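Local coordinates for protein beta-galactosidase BgaB (PDB 5VYM) that hydrolytically removes terminal non-reducing beta-D-galactose from beta-galactosides, acting strongly on Gal(beta1-4)Gal-containing oligosaccharides as a family 42 glycoside hydrolase, of which this chain is the trimerisation domain, at residues Ala8-Ala13 with Val64-Val69; Glu142-Ser147 with Gly156-Leu161; Ala173-Thr178 with Gly191-Thr196; Ala13-Ala18 with Val69-Ala74. All blocks are in the same frame, centred on the assembly; numbering follows the deposited sequence.

The four contacts fall into two groups on opposite sides of the chain's centre, all within the trimerisation domain. Contacts 1 and 4, their centres 9 Å apart, share Ala13 and Val69 and alternate along the chain: parallel strands 7-11 and 63-66 pair in contact 1, and the segments that follow them, helix 13-20 and the loop leading to helix 74-85, meet in contact 4. Contacts 2 and 3 come later, in series, 12 Å apart between centres, in the five-stranded antiparallel sheet where strands 143-147 and 174-180 are neighbours. Contacts 1 and 3 lie about 33 Å apart between centres. The domain combines that antiparallel sheet with a four-stranded parallel one flanked by helices.

Contact 1 (Ala8-Ala13 with Val64-Val69); sequences AILFSA and VVLPTV
Leu10 of strand 7-11 lies across Val64 of the parallel neighbour 63-66 at about a right angle. Its CB stands 3.8 Å from Val65 O; CG, anti to the carbonyl carbon (chi1 -56°), reaches Val64 CG1; and of the two methyls CD1 makes the closer contacts, 3.5 Å from Val64 CG1 and 4.1 Å from Leu66 CG, while CD2 grazes Val64 CG2. With an alanine here, CG and both methyls would be gone, which is likely to open a gap beside Val64 and Leu66. The backbones are tied by two hydrogen bonds: Val65 N gives to Ala8 O at 2.9 Å, and Leu10 N gives to Val65 O, also at 2.9 Å and almost straight at 173°. Past Leu66 the backbones separate, but Ile9 CG2 reaches forward to Pro67 CG (3.8 Å) and Ser12 CB packs on Val69 CG1 (3.8 Å). These are the two central strands of a four-stranded parallel sheet with helices on both faces: Ile9 and Pro67 lean on helix 31-44, Val64 and Leu66 on helix 74-85, and strands 50-53 and 89-93 complete the sheet on either side.

Contact 2 (Glu142-Ser147 with Gly156-Leu161); sequences EIRLSS and GTTTRL
Residues 142-145 and 156-160 run antiparallel as a beta hairpin at one border of the five-stranded antiparallel sheet, with Ile143 and Thr159 a hydrogen-bonded pair (Ile143 N to Thr159 O 3.1 Å, Thr159 N to Ile143 O 2.9 Å), Arg144 and Thr158 a non-hydrogen-bonded one, and Leu145 N giving to Thr157 O at 2.9 Å further along.

On the exposed side a salt bridge closes the end of the pairing. Glu142 extends its chain with CG anti to the backbone N (chi1 -160°), alongside Arg160, whose chain bends twice to bring NH1 within 2.7 Å of Glu142 OE2. This bond is short but bent, with an N-H...O angle of 133°. The carboxylate lies near the guanidinium plane, at its edge, but its own plane is turned 78° against it, and NH1 meets OE2 from above the carboxylate plane. NH1 also makes a weak hydrogen bond to Thr158 OG1. A glutamine in place of Glu142 would remove the charge and would probably leave Arg160 without its ionic mate, freer to swing away from the hairpin.

Arg144, by contrast, turns its guanidinium to Glu183. On the buried side the methyls meet: the side chains of Leu145 and Thr159 cross at about a right angle, with Leu145 CD1 3.7 Å from Thr159 CG2, and Tyr179 of strand 174-180 touches both residues. Thr159 OG1 accepts from Leu161 N at 3.2 Å, forming an ST turn, and is also hydrogen-bonded to Asp211 O.

Contact 3 (Ala173-Thr178 with Gly191-Thr196); sequences AQVLAT and GTAAVT
Val195 O is gripped by two successive amides of the facing strand, Leu176 N at 2.6 Å and Ala177 N at 3.1 Å, which makes this a classic beta bulge in the pairing of strands 174-180 and 193-200. The Ala177 amide lies in the carbonyl plane, on a lone pair; that of Leu176 is tilted 20° from it. A second classic bulge follows at once on the partner strand. Ala177 O accepts from Ala194 N at 2.8 Å and from Val195 N at 3.2 Å, both donors approaching from the same face of the carbonyl. Each bulge spends two donors on one acceptor and shifts the register by one residue, and the backbone bends sharply at Ala194 and Val195.

Val195 lays its side chain over the pair of residues that hold its carbonyl. With CG1 anti to the backbone N (chi1 177°), that methyl comes 3.9 Å from Leu176 CB, while Val195 CB rests against Ala177 CB. Leu154 touches both Ala177 and Val195. Val175 and Thr196 lie on the opposite face, and Val168 touches both as well as Ala193. Thr196 also packs on Val124 of the second subunit, so this stretch of the antiparallel sheet borders the subunit interface. At the far end Thr178 turns its methyl to backbone oxygens: CG2 stands 3.6 Å from Gly191 O, and CA makes a CH...O contact of 3.2 Å with Thr192 O.

Contact 4 (Ala13-Ala18 with Val69-Ala74); sequences AESEWA and VLILSA
Ser15 turns OG anti to its carbonyl carbon (chi1 -60°) and Ile71 sets CG1 likewise (chi1 -44°), which brings the serine hydroxyl to the loop backbone and the isoleucine chain against the helix. The contact is a helix-to-loop packing at the C-terminal end of the parallel sheet: helix 13-20, which follows strand 7-11, meets the loop joining strand 63-66 to helix 74-85. The single hydrogen bond between the segments runs from Ile71 N to Ser15 OG, 2.9 Å long and fairly straight at 164°. Leu70 N is also near but poorly angled, and makes no hydrogen bond. On the helix side Ser15 OG is hydrogen-bonded to Ser12 OG, so the buried hydroxyl links the residue at the helix N-cap position to the loop.

Around it the loop's aliphatic side chains pack on the helix backbone and on Glu14 CB and Ala18 CB. Ile71 lies along the helix: CG1 sits 3.7 Å from both Glu14 O and Ser15 CA, with Glu14 CB close by, and CD1 reaches on to Ala18 CB at 4.2 Å. The carboxylate of Glu14 leads away from the loop. Leu70 continues the packing on its own side, with CD1 3.9 Å from Ser15 O, and also touches Leu24. His31 of helix 31-44 packs on both Ser15 and Val69. Val69, two residues before Ile71, brings its CG1 to 3.7 Å from Ser15 OG.

Contact 1 (Ala8-Ala13 with Val64-Val69)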
loop_
_atom_site.group_PDB
_atom_site.type_symbol
_atom_site.label_atom_id
_atom_site.label_comp_id
_atom_site.label_asym_id
_atom_site.label_seq_id
_atom_site.Cartn_x
_atom_site.Cartn_y
_atom_site.Cartn_z
ATOM N N ALA B 8 -5.826 5.401 19.777
ATOM C CA ALA B 8 -7.223 5.678 19.474
ATOM C C ALA B 8 -7.868 4.421 18.910
ATOM O O ALA B 8 -7.362 3.836 17.947
ATOM C CB ALA B 8 -7.360 6.833 18.479
ATOM N N ILE B 9 -8.971 4.004 19.518
ATOM C CA ILE B 9 -9.790 2.921 18.987
ATOM C C ILE B 9 -10.889 3.549 18.141
ATOM O O ILE B 9 -11.722 4.303 18.653
ATOM C CB ILE B 9 -10.374 2.059 20.114
ATOM C CG1 ILE B 9 -9.247 1.477 20.966
ATOM C CG2 ILE B 9 -11.247 0.953 19.540
ATOM C CD1 ILE B 9 -9.727 0.693 22.161
ATOM N N LEU B 10 -10.882 3.253 16.845
ATOM C CA LEU B 10 -11.784 3.917 15.917
ATOM C C LEU B 10 -13.159 3.267 15.933
ATOM O O LEU B 10 -13.285 2.039 15.953
ATOM C CB LEU B 10 -11.211 3.889 14.502
ATOM C CG LEU B 10 -9.815 4.491 14.339
ATOM C CD1 LEU B 10 -9.486 4.642 12.865
ATOM C CD2 LEU B 10 -9.704 5.827 15.064
ATOM N N PHE B 11 -14.193 4.105 15.922
ATOM C CA PHE B 11 -15.579 3.657 15.920
ATOM C C PHE B 11 -16.242 4.049 14.607
ATOM O O PHE B 11 -16.227 5.225 14.224
ATOM C CB PHE B 11 -16.352 4.251 17.101
ATOM C CG PHE B 11 -17.833 4.021 17.027
ATOM C CD1 PHE B 11 -18.354 2.744 17.149
ATOM C CD2 PHE B 11 -18.703 5.082 16.837
ATOM C CE1 PHE B 11 -19.718 2.526 17.079
ATOM C CE2 PHE B 11 -20.069 4.872 16.768
ATOM C CZ PHE B 11 -20.576 3.592 16.889
ATOM N N SER B 12 -16.822 3.065 13.925
ATOM C CA SER B 12 -17.519 3.263 12.659
ATOM C C SER B 12 -18.998 2.968 12.874
ATOM O O SER B 12 -19.378 1.814 13.095
ATOM C CB SER B 12 -16.936 2.367 11.570
ATOM O OG SER B 12 -17.780 2.340 10.432
ATOM N N ALA B 13 -19.827 4.013 12.808
ATOM C CA ALA B 13 -21.265 3.826 12.975
ATOM C C ALA B 13 -21.834 2.923 11.888
ATOM O O ALA B 13 -22.699 2.081 12.160
ATOM C CB ALA B 13 -21.975 5.179 12.976
ATOM N N VAL B 64 -3.473 3.452 16.115
ATOM C CA VAL B 64 -4.888 3.431 15.769
ATOM C C VAL B 64 -5.325 1.977 15.656
ATOM O O VAL B 64 -4.638 1.165 15.024
ATOM C CB VAL B 64 -5.154 4.206 14.463
ATOM C CG1 VAL B 64 -6.239 3.548 13.651
ATOM C CG2 VAL B 64 -5.521 5.648 14.777
ATOM N N VAL B 65 -6.452 1.644 16.284
ATOM C CA VAL B 65 -6.961 0.276 16.343
ATOM C C VAL B 65 -8.327 0.239 15.672
ATOM O O VAL B 65 -9.186 1.081 15.957
ATOM C CB VAL B 65 -7.052 -0.235 17.792
ATOM C CG1 VAL B 65 -7.608 -1.649 17.828
ATOM C CG2 VAL B 65 -5.688 -0.175 18.468
ATOM N N LEU B 66 -8.527 -0.739 14.785
ATOM C CA LEU B 66 -9.788 -0.920 14.066
ATOM C C LEU B 66 -10.347 -2.302 14.383
ATOM O O LEU B 66 -10.025 -3.285 13.696
ATOM C CB LEU B 66 -9.600 -0.739 12.561
ATOM C CG LEU B 66 -9.229 0.664 12.076
ATOM C CD1 LEU B 66 -7.723 0.795 11.905
ATOM C CD2 LEU B 66 -9.957 1.000 10.784
ATOM N N PRO B 67 -11.191 -2.425 15.406
ATOM C CA PRO B 67 -11.775 -3.730 15.730
ATOM C C PRO B 67 -13.136 -3.936 15.084
ATOM O O PRO B 67 -14.099 -3.239 15.419
ATOM C CB PRO B 67 -11.880 -3.687 17.259
ATOM C CG PRO B 67 -11.940 -2.198 17.608
ATOM C CD PRO B 67 -11.615 -1.393 16.366
ATOM N N THR B 68 -13.220 -4.897 14.163
ATOM C CA THR B 68 -14.453 -5.200 13.435
ATOM C C THR B 68 -15.026 -3.938 12.791
ATOM O O THR B 68 -16.212 -3.621 12.910
ATOM C CB THR B 68 -15.478 -5.882 14.350
ATOM O OG1 THR B 68 -14.813 -6.856 15.163
ATOM C CG2 THR B 68 -16.559 -6.588 13.531
ATOM N N VAL B 69 -14.156 -3.195 12.114
ATOM C CA VAL B 69 -14.590 -2.051 11.298
ATOM C C VAL B 69 -14.932 -2.631 9.931
ATOM O O VAL B 69 -14.152 -2.592 8.977
ATOM C CB VAL B 69 -13.532 -0.946 11.238
ATOM C CG1 VAL B 69 -14.023 0.224 10.396
ATOM C CG2 VAL B 69 -13.186 -0.478 12.642
#

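Contact 2 (Glu142-Ser147 with Gly156-Leu161)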
loop_
_atom_site.group_PDB
_atom_site.type_symbol
_atom_site.label_atom_id
_atom_site.label_comp_id
_atom_site.label_asym_id
_atom_site.label_seq_id
_atom_site.Cartn_x
_atom_site.Cartn_y
_atom_site.Cartn_z
ATOM N N GLU B 142 -1.714 13.598 -30.357
ATOM C CA GLU B 142 -0.757 14.344 -29.551
ATOM C C GLU B 142 -1.496 15.240 -28.566
ATOM O O GLU B 142 -2.534 15.820 -28.900
ATOM C CB GLU B 142 0.174 15.187 -30.430
ATOM C CG GLU B 142 1.468 15.595 -29.747
ATOM C CD GLU B 142 2.354 16.447 -30.635
ATOM O OE1 GLU B 142 2.004 17.622 -30.875
ATOM O OE2 GLU B 142 3.398 15.940 -31.097
ATOM N N ILE B 143 -0.954 15.352 -27.356
ATOM C CA ILE B 143 -1.573 16.110 -26.273
ATOM C C ILE B 143 -0.497 16.938 -25.581
ATOM O O ILE B 143 0.631 16.471 -25.394
ATOM C CB ILE B 143 -2.282 15.177 -25.268
ATOM C CG1 ILE B 143 -3.478 14.488 -25.926
ATOM C CG2 ILE B 143 -2.733 15.942 -24.031
ATOM C CD1 ILE B 143 -4.316 13.686 -24.963
ATOM N N ARG B 144 -0.846 18.166 -25.204
ATOM C CA ARG B 144 0.070 19.044 -24.494
ATOM C C ARG B 144 -0.032 18.838 -22.986
ATOM O O ARG B 144 -1.027 18.325 -22.466
ATOM C CB ARG B 144 -0.209 20.513 -24.821
ATOM C CG ARG B 144 -0.169 20.860 -26.292
ATOM C CD ARG B 144 -0.236 22.367 -26.479
ATOM N NE ARG B 144 -0.769 22.737 -27.786
ATOM C CZ ARG B 144 -2.056 22.966 -28.028
ATOM N NH1 ARG B 144 -2.944 22.865 -27.048
ATOM N NH2 ARG B 144 -2.456 23.299 -29.248
ATOM N N LEU B 145 1.015 19.260 -22.286
ATOM C CA LEU B 145 1.065 19.236 -20.833
ATOM C C LEU B 145 1.116 20.659 -20.296
ATOM O O LEU B 145 1.596 21.577 -20.967
ATOM C CB LEU B 145 2.285 18.454 -20.329
ATOM C CG LEU B 145 2.242 16.923 -20.300
ATOM C CD1 LEU B 145 2.258 16.326 -21.699
ATOM C CD2 LEU B 145 3.402 16.388 -19.476
ATOM N N SER B 146 0.617 20.833 -19.075
ATOM C CA SER B 146 0.681 22.113 -18.386
ATOM C C SER B 146 1.081 21.874 -16.939
ATOM O O SER B 146 0.602 20.932 -16.302
ATOM C CB SER B 146 -0.658 22.859 -18.447
ATOM O OG SER B 146 -0.564 24.124 -17.816
ATOM N N SER B 147 1.964 22.727 -16.428
ATOM C CA SER B 147 2.456 22.573 -15.064
ATOM C C SER B 147 1.358 22.937 -14.072
ATOM O O SER B 147 0.782 24.028 -14.143
ATOM C CB SER B 147 3.692 23.441 -14.845
ATOM O OG SER B 147 4.798 22.943 -15.578
ATOM N N GLY B 156 4.179 23.692 -22.597
ATOM C CA GLY B 156 4.520 23.545 -23.993
ATOM C C GLY B 156 4.977 22.163 -24.406
ATOM O O GLY B 156 5.058 21.892 -25.611
ATOM N N THR B 157 5.277 21.281 -23.457
ATOM C CA THR B 157 5.682 19.927 -23.798
ATOM C C THR B 157 4.484 19.127 -24.301
ATOM O O THR B 157 3.331 19.418 -23.974
ATOM C CB THR B 157 6.308 19.235 -22.586
ATOM O OG1 THR B 157 5.338 19.131 -21.538
ATOM C CG2 THR B 157 7.502 20.033 -22.081
ATOM N N THR B 158 4.769 18.111 -25.111
ATOM C CA THR B 158 3.736 17.288 -25.724
ATOM C C THR B 158 4.036 15.817 -25.466
ATOM O O THR B 158 5.089 15.456 -24.935
ATOM C CB THR B 158 3.628 17.548 -27.234
ATOM O OG1 THR B 158 4.888 17.281 -27.860
ATOM C CG2 THR B 158 3.229 18.993 -27.502
ATOM N N THR B 159 3.090 14.965 -25.852
ATOM C CA THR B 159 3.255 13.527 -25.705
ATOM C C THR B 159 2.382 12.822 -26.733
ATOM O O THR B 159 1.283 13.287 -27.049
ATOM C CB THR B 159 2.898 13.060 -24.286
ATOM O OG1 THR B 159 2.993 11.633 -24.206
ATOM C CG2 THR B 159 1.487 13.494 -23.903
ATOM N N ARG B 160 2.890 11.710 -27.266
ATOM C CA ARG B 160 2.133 10.860 -28.175
ATOM C C ARG B 160 1.837 9.495 -27.569
ATOM O O ARG B 160 1.430 8.577 -28.290
ATOM C CB ARG B 160 2.881 10.705 -29.502
ATOM C CG ARG B 160 2.893 11.968 -30.351
ATOM C CD ARG B 160 4.227 12.147 -31.055
ATOM N NE ARG B 160 5.334 12.190 -30.103
ATOM C CZ ARG B 160 5.727 13.285 -29.459
ATOM N NH1 ARG B 160 5.101 14.438 -29.660
ATOM N NH2 ARG B 160 6.745 13.227 -28.609
ATOM N N LEU B 161 2.034 9.342 -26.262
ATOM C CA LEU B 161 1.732 8.095 -25.565
ATOM C C LEU B 161 1.487 8.435 -24.105
ATOM O O LEU B 161 2.402 8.902 -23.421
ATOM C CB LEU B 161 2.879 7.096 -25.704
ATOM C CG LEU B 161 2.507 5.620 -25.569
ATOM C CD1 LEU B 161 1.957 5.094 -26.886
ATOM C CD2 LEU B 161 3.698 4.797 -25.108
#

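Contact 3 (Ala173-Thr178 with Gly191-Thr196)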
loop_
_atom_site.group_PDB
_atom_site.type_symbol
_atom_site.label_atom_id
_atom_site.label_comp_id
_atom_site.label_asym_id
_atom_site.label_seq_id
_atom_site.Cartn_x
_atom_site.Cartn_y
_atom_site.Cartn_z
ATOM N N ALA B 173 -0.148 13.801 -1.794
ATOM C CA ALA B 173 0.344 13.680 -3.158
ATOM C C ALA B 173 0.150 14.997 -3.898
ATOM O O ALA B 173 -0.914 15.618 -3.818
ATOM C CB ALA B 173 -0.372 12.546 -3.887
ATOM N N GLN B 174 1.183 15.426 -4.615
ATOM C CA GLN B 174 1.185 16.703 -5.313
ATOM C C GLN B 174 1.233 16.467 -6.814
ATOM O O GLN B 174 2.062 15.690 -7.298
ATOM C CB GLN B 174 2.375 17.558 -4.874
ATOM C CG GLN B 174 2.526 18.857 -5.643
ATOM C CD GLN B 174 3.755 19.636 -5.218
ATOM O OE1 GLN B 174 4.551 19.166 -4.402
ATOM N NE2 GLN B 174 3.915 20.834 -5.770
ATOM N N VAL B 175 0.342 17.132 -7.544
ATOM C CA VAL B 175 0.357 17.077 -9.000
ATOM C C VAL B 175 1.336 18.119 -9.520
ATOM O O VAL B 175 1.290 19.288 -9.119
ATOM C CB VAL B 175 -1.052 17.305 -9.571
ATOM C CG1 VAL B 175 -1.019 17.261 -11.092
ATOM C CG2 VAL B 175 -2.014 16.266 -9.027
ATOM N N LEU B 176 2.232 17.697 -10.409
ATOM C CA LEU B 176 3.214 18.599 -10.995
ATOM C C LEU B 176 2.871 19.013 -12.417
ATOM O O LEU B 176 3.282 20.094 -12.851
ATOM C CB LEU B 176 4.604 17.952 -10.977
ATOM C CG LEU B 176 5.179 17.661 -9.588
ATOM C CD1 LEU B 176 6.559 17.035 -9.696
ATOM C CD2 LEU B 176 5.224 18.929 -8.749
ATOM N N ALA B 177 2.128 18.185 -13.148
ATOM C CA ALA B 177 1.738 18.509 -14.510
ATOM C C ALA B 177 0.425 17.815 -14.834
ATOM O O ALA B 177 0.147 16.716 -14.348
ATOM C CB ALA B 177 2.815 18.104 -15.525
ATOM N N THR B 178 -0.382 18.477 -15.658
ATOM C CA THR B 178 -1.643 17.934 -16.132
ATOM C C THR B 178 -1.706 18.068 -17.645
ATOM O O THR B 178 -0.987 18.868 -18.249
ATOM C CB THR B 178 -2.853 18.648 -15.510
ATOM O OG1 THR B 178 -2.712 20.065 -15.682
ATOM C CG2 THR B 178 -2.965 18.325 -14.029
ATOM N N GLY B 191 -7.051 18.277 -17.350
ATOM C CA GLY B 191 -7.021 18.225 -15.903
ATOM C C GLY B 191 -6.505 16.923 -15.333
ATOM O O GLY B 191 -6.230 16.862 -14.128
ATOM N N THR B 192 -6.363 15.884 -16.154
ATOM C CA THR B 192 -5.872 14.600 -15.671
ATOM C C THR B 192 -4.398 14.702 -15.290
ATOM O O THR B 192 -3.607 15.361 -15.970
ATOM C CB THR B 192 -6.068 13.523 -16.741
ATOM O OG1 THR B 192 -7.455 13.449 -17.094
ATOM C CG2 THR B 192 -5.610 12.160 -16.237
ATOM N N ALA B 193 -4.034 14.044 -14.190
ATOM C CA ALA B 193 -2.667 14.102 -13.693
ATOM C C ALA B 193 -1.707 13.418 -14.660
ATOM O O ALA B 193 -1.931 12.276 -15.073
ATOM C CB ALA B 193 -2.579 13.451 -12.314
ATOM N N ALA B 194 -0.636 14.122 -15.018
ATOM C CA ALA B 194 0.417 13.587 -15.873
ATOM C C ALA B 194 1.710 13.307 -15.123
ATOM O O ALA B 194 2.364 12.295 -15.388
ATOM C CB ALA B 194 0.704 14.553 -17.028
ATOM N N VAL B 195 2.095 14.185 -14.197
ATOM C CA VAL B 195 3.284 14.006 -13.369
ATOM C C VAL B 195 2.910 14.335 -11.931
ATOM O O VAL B 195 2.412 15.431 -11.651
ATOM C CB VAL B 195 4.459 14.891 -13.825
ATOM C CG1 VAL B 195 5.640 14.717 -12.887
ATOM C CG2 VAL B 195 4.856 14.565 -15.259
ATOM N N THR B 196 3.143 13.391 -11.021
ATOM C CA THR B 196 2.835 13.561 -9.609
ATOM C C THR B 196 4.012 13.085 -8.772
ATOM O O THR B 196 4.850 12.304 -9.226
ATOM C CB THR B 196 1.585 12.775 -9.185
ATOM O OG1 THR B 196 1.865 11.371 -9.244
ATOM C CG2 THR B 196 0.402 13.097 -10.087
#

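Contact 4 (Ala13-Ala18 with Val69-Ala74)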
loop_
_atom_site.group_PDB
_atom_site.type_symbol
_atom_site.label_atom_id
_atom_site.label_comp_id
_atom_site.label_asym_id
_atom_site.label_seq_id
_atom_site.Cartn_x
_atom_site.Cartn_y
_atom_site.Cartn_z
ATOM N N ALA B 13 -19.827 4.013 12.808
ATOM C CA ALA B 13 -21.265 3.826 12.975
ATOM C C ALA B 13 -21.834 2.923 11.888
ATOM O O ALA B 13 -22.699 2.081 12.160
ATOM C CB ALA B 13 -21.975 5.179 12.976
ATOM N N GLU B 14 -21.359 3.082 10.649
ATOM C CA GLU B 14 -21.826 2.225 9.566
ATOM C C GLU B 14 -21.495 0.763 9.837
ATOM O O GLU B 14 -22.296 -0.128 9.534
ATOM C CB GLU B 14 -21.218 2.678 8.235
ATOM C CG GLU B 14 -21.656 4.065 7.778
ATOM C CD GLU B 14 -20.789 5.176 8.343
ATOM O OE1 GLU B 14 -20.710 6.250 7.707
ATOM O OE2 GLU B 14 -20.181 4.978 9.415
ATOM N N SER B 15 -20.320 0.497 10.414
ATOM C CA SER B 15 -19.964 -0.877 10.757
ATOM C C SER B 15 -20.883 -1.429 11.841
ATOM O O SER B 15 -21.226 -2.617 11.827
ATOM C CB SER B 15 -18.502 -0.950 11.201
ATOM O OG SER B 15 -17.636 -0.519 10.165
ATOM N N GLU B 16 -21.292 -0.579 12.787
ATOM C CA GLU B 16 -22.238 -1.014 13.810
ATOM C C GLU B 16 -23.607 -1.303 13.207
ATOM O O GLU B 16 -24.310 -2.216 13.656
ATOM C CB GLU B 16 -22.340 0.041 14.912
ATOM C CG GLU B 16 -23.359 -0.275 16.003
ATOM C CD GLU B 16 -22.994 -1.501 16.830
ATOM O OE1 GLU B 16 -21.842 -1.979 16.737
ATOM O OE2 GLU B 16 -23.866 -1.988 17.582
ATOM N N TRP B 17 -24.001 -0.537 12.187
ATOM C CA TRP B 17 -25.256 -0.815 11.493
ATOM C C TRP B 17 -25.211 -2.182 10.819
ATOM O O TRP B 17 -26.160 -2.967 10.917
ATOM C CB TRP B 17 -25.544 0.281 10.468
ATOM C CG TRP B 17 -25.609 1.661 11.050
ATOM C CD1 TRP B 17 -25.787 1.993 12.362
ATOM C CD2 TRP B 17 -25.490 2.897 10.336
ATOM N NE1 TRP B 17 -25.789 3.360 12.507
ATOM C CE2 TRP B 17 -25.607 3.937 11.278
ATOM C CE3 TRP B 17 -25.298 3.224 8.991
ATOM C CZ2 TRP B 17 -25.538 5.280 10.918
ATOM C CZ3 TRP B 17 -25.229 4.558 8.635
ATOM C CH2 TRP B 17 -25.349 5.570 9.595
ATOM N N ALA B 18 -24.107 -2.483 10.130
ATOM C CA ALA B 18 -23.952 -3.802 9.528
ATOM C C ALA B 18 -23.925 -4.896 10.586
ATOM O O ALA B 18 -24.356 -6.025 10.324
ATOM C CB ALA B 18 -22.680 -3.849 8.678
ATOM N N VAL B 69 -14.156 -3.195 12.114
ATOM C CA VAL B 69 -14.590 -2.051 11.298
ATOM C C VAL B 69 -14.932 -2.631 9.931
ATOM O O VAL B 69 -14.152 -2.592 8.977
ATOM C CB VAL B 69 -13.532 -0.946 11.238
ATOM C CG1 VAL B 69 -14.023 0.224 10.396
ATOM C CG2 VAL B 69 -13.186 -0.478 12.642
ATOM N N LEU B 70 -16.135 -3.205 9.842
ATOM C CA LEU B 70 -16.524 -3.945 8.645
ATOM C C LEU B 70 -16.586 -3.041 7.422
ATOM O O LEU B 70 -16.183 -3.442 6.324
ATOM C CB LEU B 70 -17.874 -4.628 8.869
ATOM C CG LEU B 70 -17.892 -5.788 9.863
ATOM C CD1 LEU B 70 -19.116 -5.698 10.754
ATOM C CD2 LEU B 70 -17.862 -7.115 9.122
ATOM N N ILE B 71 -17.088 -1.821 7.589
ATOM C CA ILE B 71 -17.250 -0.882 6.487
ATOM C C ILE B 71 -16.033 0.028 6.457
ATOM O O ILE B 71 -15.784 0.778 7.408
ATOM C CB ILE B 71 -18.543 -0.065 6.629
ATOM C CG1 ILE B 71 -19.712 -0.967 7.035
ATOM C CG2 ILE B 71 -18.852 0.661 5.330
ATOM C CD1 ILE B 71 -20.101 -1.979 5.988
ATOM N N LEU B 72 -15.269 -0.041 5.369
ATOM C CA LEU B 72 -14.132 0.841 5.144
ATOM C C LEU B 72 -14.197 1.349 3.715
ATOM O O LEU B 72 -14.075 0.564 2.769
ATOM C CB LEU B 72 -12.802 0.126 5.394
ATOM C CG LEU B 72 -12.133 0.332 6.753
ATOM C CD1 LEU B 72 -10.721 -0.234 6.732
ATOM C CD2 LEU B 72 -12.120 1.804 7.135
ATOM N N SER B 73 -14.402 2.653 3.560
ATOM C CA SER B 73 -14.356 3.255 2.241
ATOM C C SER B 73 -12.921 3.256 1.717
ATOM O O SER B 73 -11.959 3.027 2.455
ATOM C CB SER B 73 -14.908 4.680 2.284
ATOM O OG SER B 73 -14.168 5.482 3.188
ATOM N N ALA B 74 -12.784 3.509 0.415
ATOM C CA ALA B 74 -11.451 3.648 -0.160
ATOM C C ALA B 74 -10.716 4.835 0.449
ATOM O O ALA B 74 -9.518 4.750 0.743
ATOM C CB ALA B 74 -11.543 3.791 -1.678
#